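Local coordinates for protein L-ornithine N(5)-monooxygenase (Pseudomonas aeruginosa, PDB 3S5W) that hydroxylates the side-chain nitrogen of L-ornithine with FAD, NADPH and oxygen, the first step toward the hydroxamate groups of the siderophore pyoverdin, at residues Thr303-Val308 with His422-Thr427; Glu275-Lys280 with Leu428-Pro433. One frame throughout, in Å; residues are numbered along the deposited sequence.

Contact 1: residues Thr303-Val308 with His422-Thr427; sequences TNYSVV and HGLSDT. With NAP (NADP nicotinamide-adenine-dinucleotide phosphate), chain F; ONH (N~5~-hydroxy-L-ornithine), chain E.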
loop_
_atom_site.group_PDB
_atom_site.type_symbol
_atom_site.label_atom_id
_atom_site.label_comp_id
_atom_site.label_asym_id
_atom_site.label_seq_id
_atom_site.Cartn_x
_atom_site.Cartn_y
_atom_site.Cartn_z
ATOM N N THR A 303 -11.616 -5.055 9.825
ATOM C CA THR A 303 -10.309 -5.730 10.026
ATOM C C THR A 303 -9.210 -4.924 9.328
ATOM O O THR A 303 -8.031 -5.119 9.579
ATOM C CB THR A 303 -10.299 -7.116 9.386
ATOM O OG1 THR A 303 -10.563 -6.977 7.982
ATOM C CG2 THR A 303 -11.364 -8.009 10.030
ATOM N N ASN A 304 -9.604 -3.994 8.457
ATOM C CA ASN A 304 -8.598 -3.313 7.645
ATOM C C ASN A 304 -8.804 -1.843 7.304
ATOM O O ASN A 304 -7.831 -1.155 7.028
ATOM C CB ASN A 304 -8.348 -4.095 6.347
ATOM C CG ASN A 304 -7.049 -3.651 5.634
ATOM O OD1 ASN A 304 -5.962 -3.747 6.207
ATOM N ND2 ASN A 304 -7.172 -3.122 4.400
ATOM N N TYR A 305 -10.042 -1.362 7.266
ATOM C CA TYR A 305 -10.305 -0.008 6.786
ATOM C C TYR A 305 -10.992 0.829 7.850
ATOM O O TYR A 305 -11.874 0.303 8.570
ATOM C CB TYR A 305 -11.215 -0.059 5.541
ATOM C CG TYR A 305 -10.569 -0.732 4.357
ATOM C CD1 TYR A 305 -9.573 -0.067 3.629
ATOM C CD2 TYR A 305 -10.969 -2.015 3.940
ATOM C CE1 TYR A 305 -8.968 -0.655 2.539
ATOM C CE2 TYR A 305 -10.364 -2.635 2.832
ATOM C CZ TYR A 305 -9.360 -1.934 2.134
ATOM O OH TYR A 305 -8.729 -2.487 1.041
ATOM N N SER A 306 -10.586 2.110 7.938
ATOM C CA SER A 306 -11.138 3.106 8.878
ATOM C C SER A 306 -11.024 2.651 10.339
ATOM O O SER A 306 -11.934 2.896 11.166
ATOM C CB SER A 306 -12.614 3.420 8.558
ATOM O OG SER A 306 -12.758 3.865 7.217
ATOM N N VAL A 307 -9.912 1.993 10.655
ATOM C CA VAL A 307 -9.724 1.478 12.008
ATOM C C VAL A 307 -8.269 1.741 12.419
ATOM O O VAL A 307 -7.388 1.966 11.567
ATOM C CB VAL A 307 -10.030 -0.026 12.120
ATOM C CG1 VAL A 307 -11.571 -0.317 12.073
ATOM C CG2 VAL A 307 -9.246 -0.871 11.061
ATOM N N VAL A 308 -8.063 1.723 13.723
ATOM C CA VAL A 308 -6.806 2.086 14.366
ATOM C C VAL A 308 -6.471 0.970 15.378
ATOM O O VAL A 308 -7.379 0.426 16.040
ATOM C CB VAL A 308 -7.008 3.406 15.136
ATOM C CG1 VAL A 308 -5.737 3.890 15.816
ATOM C CG2 VAL A 308 -7.568 4.520 14.185
ATOM N N HIS A 422 -10.807 -11.734 -4.375
ATOM C CA HIS A 422 -9.822 -12.571 -3.666
ATOM C C HIS A 422 -9.714 -12.248 -2.171
ATOM O O HIS A 422 -9.029 -12.953 -1.449
ATOM C CB HIS A 422 -8.418 -12.384 -4.285
ATOM C CG HIS A 422 -8.284 -12.963 -5.656
ATOM N ND1 HIS A 422 -7.540 -14.096 -5.916
ATOM C CD2 HIS A 422 -8.812 -12.575 -6.838
ATOM C CE1 HIS A 422 -7.586 -14.356 -7.215
ATOM N NE2 HIS A 422 -8.364 -13.457 -7.792
ATOM N N GLY A 423 -10.345 -11.177 -1.722
ATOM C CA GLY A 423 -10.508 -10.965 -0.299
ATOM C C GLY A 423 -9.634 -9.870 0.278
ATOM O O GLY A 423 -8.825 -9.259 -0.429
ATOM N N LEU A 424 -9.793 -9.646 1.585
ATOM C CA LEU A 424 -9.111 -8.551 2.282
ATOM C C LEU A 424 -7.583 -8.691 2.369
ATOM O O LEU A 424 -6.887 -7.698 2.637
ATOM C CB LEU A 424 -9.749 -8.320 3.678
ATOM C CG LEU A 424 -11.139 -7.674 3.574
ATOM C CD1 LEU A 424 -11.942 -7.900 4.844
ATOM C CD2 LEU A 424 -11.063 -6.204 3.313
ATOM N N SER A 425 -7.044 -9.887 2.120
ATOM C CA SER A 425 -5.602 -10.038 2.089
ATOM C C SER A 425 -4.991 -9.361 0.844
ATOM O O SER A 425 -3.771 -9.194 0.751
ATOM C CB SER A 425 -5.217 -11.522 2.061
ATOM O OG SER A 425 -5.479 -12.108 3.305
ATOM N N ASP A 426 -5.845 -9.006 -0.117
ATOM C CA ASP A 426 -5.323 -8.695 -1.470
ATOM C C ASP A 426 -4.329 -7.539 -1.495
ATOM O O ASP A 426 -3.303 -7.629 -2.158
ATOM C CB ASP A 426 -6.457 -8.471 -2.468
ATOM C CG ASP A 426 -5.962 -8.529 -3.933
ATOM O OD1 ASP A 426 -5.721 -9.645 -4.426
ATOM O OD2 ASP A 426 -5.788 -7.458 -4.540
ATOM N N THR A 427 -4.632 -6.449 -0.794
ATOM C CA THR A 427 -3.750 -5.268 -0.771
ATOM C C THR A 427 -2.682 -5.288 0.331
ATOM O O THR A 427 -1.999 -4.280 0.534
ATOM C CB THR A 427 -4.562 -3.975 -0.573
ATOM O OG1 THR A 427 -5.129 -3.961 0.745
ATOM C CG2 THR A 427 -5.666 -3.868 -1.652
HETATM P PA NAP F . -8.276 3.929 5.456
HETATM O O1A NAP F . -8.433 2.875 6.464
HETATM O O2A NAP F . -8.940 3.662 4.195
HETATM O O5B NAP F . -8.671 5.291 6.167
HETATM C C5B NAP F . -9.131 6.305 5.354
HETATM C C4B NAP F . -9.630 7.353 6.326
HETATM O O4B NAP F . -9.865 8.469 5.516
HETATM C C3B NAP F . -10.960 6.930 6.963
HETATM O O3B NAP F . -10.988 7.557 8.239
HETATM C C2B NAP F . -11.953 7.609 6.002
HETATM O O2B NAP F . -13.126 7.990 6.660
HETATM C C1B NAP F . -11.198 8.900 5.604
HETATM N N9A NAP F . -11.717 9.400 4.321
HETATM C C8A NAP F . -11.662 8.766 3.097
HETATM N N7A NAP F . -12.262 9.540 2.166
HETATM C C5A NAP F . -12.719 10.642 2.786
HETATM C C6A NAP F . -13.430 11.750 2.323
HETATM N N6A NAP F . -13.793 11.832 1.048
HETATM N N1A NAP F . -13.766 12.729 3.210
HETATM C C2A NAP F . -13.422 12.668 4.534
HETATM N N3A NAP F . -12.717 11.568 5.003
HETATM C C4A NAP F . -12.392 10.571 4.142
HETATM O O3 NAP F . -6.720 4.285 5.215
HETATM P PN NAP F . -5.400 4.322 6.181
HETATM O O1N NAP F . -4.308 4.896 5.324
HETATM O O2N NAP F . -5.660 4.973 7.505
HETATM O O5D NAP F . -5.219 2.727 6.306
HETATM C C5D NAP F . -4.949 1.924 7.435
HETATM C C4D NAP F . -4.111 0.829 6.785
HETATM O O4D NAP F . -3.119 0.246 7.585
HETATM C C3D NAP F . -4.832 -0.387 6.226
HETATM O O3D NAP F . -5.743 -0.043 5.210
HETATM C C2D NAP F . -3.612 -1.212 5.786
HETATM O O2D NAP F . -3.170 -1.038 4.445
HETATM C C1D NAP F . -2.513 -0.725 6.740
HETATM P P2B NAP F . -14.524 7.177 6.551
HETATM O O1X NAP F . -15.515 8.233 7.023
HETATM O O2X NAP F . -14.325 6.007 7.495
HETATM O O3X NAP F . -14.710 6.708 5.129
HETATM C C ONH E . -3.438 -10.321 9.060
HETATM N N ONH E . -4.813 -8.863 10.494
HETATM O O ONH E . -3.134 -10.894 10.148
HETATM C CA ONH E . -4.230 -9.047 9.142
HETATM C CB ONH E . -3.354 -7.866 8.706
HETATM C CD ONH E . -3.335 -5.443 8.267
HETATM N NE ONH E . -4.195 -4.288 8.284
HETATM C CG ONH E . -4.202 -6.605 8.696
HETATM O OZ ONH E . -3.591 -3.053 8.359
HETATM O OXT ONH E . -3.125 -10.748 7.913
#
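L424 meets the 303-308 loop with both of its methyl groups. CD2 lies at the edge of the Y305 ring, near the ring plane and 3.7 Å from Y305 CE2, while CD1 reaches T303 OG1 at 3.5 Å. A forked chain suits this place because it can serve two neighbours at once. The T303 hydroxyl is bonded to the carbonyl of Y300, which leaves it a van der Waals neighbour of L424 CD1.

Y305 and T427 approach from opposite directions, and their hydroxyls stay 3.9 Å apart (Y305 OH to T427 OG1), too far for a bond; the tyrosine hydroxyl pairs with Q419 instead. One face of the Y305 ring carries the amide ND2 of N304, 3.3 Å above the plane and shifted toward the rim.

That amide is set by the first torsion of N304, which swings CG opposite the backbone N (chi1 -165°). Asparagine can keep its NH2 over the ring while OD1 accepts from NE of the hydroxyornithine at 2.8 Å; its backbone O takes the ribose hydroxyl O3D of NADP. S306 continues the grip: its N-H points almost straight (171°) at phosphate oxygen O1A, and its OG donates to O2X of the 2'-phosphate at 2.7 Å, the group that distinguishes NADP from NAD. Behind L424, G423 leaves helix 419-422 with positive phi, where a side chain would jam against the preceding carbonyl O, and starts a type I turn to D426. In this N-hydroxylating flavoprotein monooxygenase, 303-308 supplies NADP and substrate contacts while T427 belongs to the FAD site, so their packing joins two sides of the active site.

Contact 2: residues Glu275-Lys280 with Leu428-Pro433; sequences EVFAPK and LLSVLP. With ONH (N~5~-hydroxy-L-ornithine), chain E; FAD (flavin-adenine dinucleotide), chain C.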
loop_
_atom_site.group_PDB
_atom_site.type_symbol
_atom_site.label_atom_id
_atom_site.label_comp_id
_atom_site.label_asym_id
_atom_site.label_seq_id
_atom_site.Cartn_x
_atom_site.Cartn_y
_atom_site.Cartn_z
ATOM N N GLU A 275 -9.018 -15.166 10.657
ATOM C CA GLU A 275 -9.039 -16.211 9.621
ATOM C C GLU A 275 -9.436 -15.691 8.219
ATOM O O GLU A 275 -9.140 -16.360 7.219
ATOM C CB GLU A 275 -9.895 -17.403 10.040
ATOM C CG GLU A 275 -9.171 -18.180 11.175
ATOM C CD GLU A 275 -9.869 -19.442 11.597
ATOM O OE1 GLU A 275 -10.964 -19.719 11.076
ATOM O OE2 GLU A 275 -9.329 -20.141 12.481
ATOM N N VAL A 276 -10.051 -14.519 8.147
ATOM C CA VAL A 276 -10.410 -13.898 6.830
ATOM C C VAL A 276 -9.169 -13.537 5.989
ATOM O O VAL A 276 -9.275 -13.274 4.765
ATOM C CB VAL A 276 -11.399 -12.690 6.985
ATOM C CG1 VAL A 276 -10.730 -11.449 7.551
ATOM C CG2 VAL A 276 -12.096 -12.342 5.689
ATOM N N PHE A 277 -8.007 -13.501 6.650
ATOM C CA PHE A 277 -6.735 -13.227 5.958
ATOM C C PHE A 277 -5.957 -14.483 5.572
ATOM O O PHE A 277 -4.950 -14.398 4.836
ATOM C CB PHE A 277 -5.856 -12.293 6.809
ATOM C CG PHE A 277 -6.492 -10.981 7.089
ATOM C CD1 PHE A 277 -7.147 -10.762 8.299
ATOM C CD2 PHE A 277 -6.463 -9.954 6.141
ATOM C CE1 PHE A 277 -7.764 -9.526 8.563
ATOM C CE2 PHE A 277 -7.071 -8.725 6.394
ATOM C CZ PHE A 277 -7.722 -8.508 7.627
ATOM N N ALA A 278 -6.406 -15.643 6.049
ATOM C CA ALA A 278 -5.698 -16.909 5.799
ATOM C C ALA A 278 -5.727 -17.241 4.284
ATOM O O ALA A 278 -6.693 -16.873 3.593
ATOM C CB ALA A 278 -6.319 -18.054 6.602
ATOM N N PRO A 279 -4.672 -17.897 3.771
ATOM C CA PRO A 279 -4.681 -18.271 2.343
ATOM C C PRO A 279 -5.969 -19.013 1.903
ATOM O O PRO A 279 -6.466 -18.747 0.811
ATOM C CB PRO A 279 -3.458 -19.173 2.204
ATOM C CG PRO A 279 -2.454 -18.578 3.209
ATOM C CD PRO A 279 -3.366 -18.172 4.412
ATOM N N LYS A 280 -6.516 -19.895 2.764
ATOM C CA LYS A 280 -7.793 -20.594 2.493
ATOM C C LYS A 280 -8.980 -19.671 2.153
ATOM O O LYS A 280 -9.868 -20.017 1.353
ATOM C CB LYS A 280 -8.184 -21.426 3.727
ATOM C CG LYS A 280 -8.868 -22.741 3.417
ATOM C CD LYS A 280 -8.872 -23.680 4.653
ATOM C CE LYS A 280 -7.538 -24.456 4.765
ATOM N NZ LYS A 280 -7.756 -25.889 5.138
ATOM N N LEU A 428 -2.556 -6.408 1.044
ATOM C CA LEU A 428 -1.708 -6.438 2.264
ATOM C C LEU A 428 -0.498 -7.333 2.067
ATOM O O LEU A 428 -0.255 -7.833 0.962
ATOM C CB LEU A 428 -2.540 -6.929 3.467
ATOM C CG LEU A 428 -3.809 -6.145 3.808
ATOM C CD1 LEU A 428 -4.527 -6.806 4.987
ATOM C CD2 LEU A 428 -3.503 -4.688 4.136
ATOM N N LEU A 429 0.274 -7.536 3.137
ATOM C CA LEU A 429 1.361 -8.542 3.114
ATOM C C LEU A 429 0.854 -9.969 3.351
ATOM O O LEU A 429 1.604 -10.930 3.165
ATOM C CB LEU A 429 2.407 -8.205 4.201
ATOM C CG LEU A 429 3.090 -6.868 4.059
ATOM C CD1 LEU A 429 3.804 -6.489 5.360
ATOM C CD2 LEU A 429 4.091 -6.894 2.852
ATOM N N SER A 430 -0.424 -10.101 3.750
ATOM C CA SER A 430 -0.985 -11.338 4.313
ATOM C C SER A 430 -0.742 -12.679 3.596
ATOM O O SER A 430 -0.446 -13.701 4.231
ATOM C CB SER A 430 -2.509 -11.152 4.612
ATOM O OG SER A 430 -2.740 -9.947 5.340
ATOM N N VAL A 431 -0.903 -12.680 2.280
ATOM C CA VAL A 431 -0.823 -13.940 1.535
ATOM C C VAL A 431 0.270 -13.902 0.447
ATOM O O VAL A 431 0.272 -14.747 -0.432
ATOM C CB VAL A 431 -2.171 -14.374 0.901
ATOM C CG1 VAL A 431 -3.227 -14.689 1.974
ATOM C CG2 VAL A 431 -2.704 -13.304 -0.100
ATOM N N LEU A 432 1.191 -12.952 0.537
ATOM C CA LEU A 432 2.200 -12.779 -0.498
ATOM C C LEU A 432 2.962 -14.066 -0.832
ATOM O O LEU A 432 3.136 -14.350 -2.004
ATOM C CB LEU A 432 3.147 -11.629 -0.179
ATOM C CG LEU A 432 2.548 -10.205 -0.200
ATOM C CD1 LEU A 432 3.690 -9.261 -0.166
ATOM C CD2 LEU A 432 1.704 -9.941 -1.422
ATOM N N PRO A 433 3.398 -14.855 0.182
ATOM C CA PRO A 433 4.135 -16.083 -0.208
ATOM C C PRO A 433 3.336 -17.074 -1.053
ATOM O O PRO A 433 3.900 -17.762 -1.926
ATOM C CB PRO A 433 4.508 -16.735 1.142
ATOM C CG PRO A 433 4.505 -15.590 2.133
ATOM C CD PRO A 433 3.396 -14.641 1.650
HETATM C C ONH E . -3.438 -10.321 9.060
HETATM N N ONH E . -4.813 -8.863 10.494
HETATM O O ONH E . -3.134 -10.894 10.148
HETATM C CA ONH E . -4.230 -9.047 9.142
HETATM C CB ONH E . -3.354 -7.866 8.706
HETATM C CD ONH E . -3.335 -5.443 8.267
HETATM N NE ONH E . -4.195 -4.288 8.284
HETATM C CG ONH E . -4.202 -6.605 8.696
HETATM O OZ ONH E . -3.591 -3.053 8.359
HETATM O OXT ONH E . -3.125 -10.748 7.913
HETATM P PA FAD C . 3.762 -1.279 -3.005
HETATM O O1A FAD C . 2.914 -0.064 -2.957
HETATM O O2A FAD C . 4.498 -1.620 -1.699
HETATM O O5B FAD C . 4.881 -1.123 -4.173
HETATM C C5B FAD C . 4.501 -0.608 -5.428
HETATM C C4B FAD C . 5.808 -0.205 -6.087
HETATM O O4B FAD C . 5.510 0.194 -7.398
HETATM C C3B FAD C . 6.414 1.009 -5.390
HETATM O O3B FAD C . 7.718 0.702 -4.938
HETATM C C2B FAD C . 6.418 2.106 -6.462
HETATM O O2B FAD C . 7.633 2.848 -6.475
HETATM C C1B FAD C . 6.326 1.308 -7.727
HETATM N N9A FAD C . 5.632 1.953 -8.837
HETATM C C8A FAD C . 4.370 2.538 -8.842
HETATM N N7A FAD C . 4.107 2.937 -10.122
HETATM C C5A FAD C . 5.165 2.587 -10.902
HETATM C C6A FAD C . 5.422 2.750 -12.263
HETATM N N6A FAD C . 4.442 3.124 -13.102
HETATM N N1A FAD C . 6.634 2.283 -12.766
HETATM C C2A FAD C . 7.572 1.654 -11.973
HETATM N N3A FAD C . 7.318 1.488 -10.616
HETATM C C4A FAD C . 6.130 1.954 -10.103
HETATM N N1 FAD C . 0.253 -4.117 4.837
HETATM C C2 FAD C . 0.428 -5.040 5.860
HETATM O O2 FAD C . 0.169 -6.218 5.678
HETATM N N3 FAD C . 0.895 -4.642 7.096
HETATM C C4 FAD C . 1.214 -3.331 7.348
HETATM O O4 FAD C . 1.675 -3.026 8.462
HETATM C C4X FAD C . 1.024 -2.385 6.323
HETATM N N5 FAD C . 1.318 -1.048 6.551
HETATM C C5X FAD C . 1.119 -0.117 5.545
HETATM C C6 FAD C . 1.419 1.231 5.790
HETATM C C7 FAD C . 1.230 2.189 4.803
HETATM C C7M FAD C . 1.565 3.620 5.143
HETATM C C8 FAD C . 0.713 1.801 3.572
HETATM C C8M FAD C . 0.486 2.781 2.458
HETATM C C9 FAD C . 0.413 0.467 3.317
HETATM C C9A FAD C . 0.629 -0.515 4.292
HETATM N N10 FAD C . 0.330 -1.863 4.056
HETATM C C10 FAD C . 0.513 -2.785 5.080
HETATM C "C1'" FAD C . -0.253 -2.339 2.761
HETATM C "C2'" FAD C . 0.741 -2.354 1.581
HETATM O "O2'" FAD C . -0.096 -2.193 0.431
HETATM C "C3'" FAD C . 1.458 -3.695 1.530
HETATM O "O3'" FAD C . 2.170 -3.971 2.753
HETATM C "C4'" FAD C . 2.499 -3.744 0.383
HETATM O "O4'" FAD C . 3.310 -2.576 0.436
HETATM C "C5'" FAD C . 1.896 -3.970 -1.028
HETATM O "O5'" FAD C . 2.961 -4.347 -1.880
HETATM P P FAD C . 2.979 -4.030 -3.467
HETATM O O1P FAD C . 4.350 -4.447 -3.937
HETATM O O2P FAD C . 1.783 -4.721 -4.063
HETATM O O3P FAD C . 2.807 -2.446 -3.532
HETATM O O HOH W 1 -2.453 -14.901 5.821
#
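CE2 of F277 lies 3.5 Å from L428 CD1, the methyl approaching the ring obliquely. The same methyl also packs on the aliphatic chain of the hydroxyornithine, while CD2 turns to the flavin, a division that suits the branched leucine. CA of the ligand sits over the centre of one F277 face, 3.4 Å above the plane, a CH-bearing carbon against a flat apolar surface; CG1 of V276 covers the opposite face nearer the rim. A rigid aromatic ring can thus present a flat wall to the amino-acid end of the bound product, whose carboxylate oxygen OXT accepts from S430 OG at 2.7 Å. S430 is small enough to fit beside the ring, and its OG lies next to the backbone N (chi1 -49°) as it reaches the carboxylate.

L428 and L429 pass beside the flavin. The amide of L429 donates to flavin O2 at 2.9 Å and 166°, a bond that would help draw electron density toward the pyrimidine end of the isoalloxazine. This is the loop between helices 419-422 and 432-447, whose residues T427, L428 and L429 bind FAD; V431 holds the N-cap position and is the third residue of a type I turn from L429 to L432, whose closing bond is weak.

Farther out, a water donates to F277 O and S430 O, 2.7 and 2.8 Å away, bridging the two backbones. V431 CG1, one arm of a beta-branched chain, packs against that F277 oxygen at 3.4 Å. The valine and proline side chains run antiparallel, V431 CG1 4.2 Å from P279 CG; proline suits the start of helix 279-287, where no amide bond is needed.

Residues 422-433 run continuously through both contacts, T427 giving way directly to L428, and in sequence contact 1 is nested within the loop that contact 2 closes. Their centres are 11 Å apart, yet they touch at the pocket wall: T303 OG1 lies 3.2 Å from F277 CZ, and N304 OD1 lies 3.3 Å from L428 CD2. S425 OG, 2.8 Å from F277 O, ties the turn of contact 1 to the backbone of contact 2. The hydroxyornithine spans them, with its hydroxylated nitrogen held in contact 1 and its carboxylate in contact 2; K89 and N274 also bond it. Segment 303-308 holds NADP, and 427-429 runs along the flavin, with L428 also touching NADP.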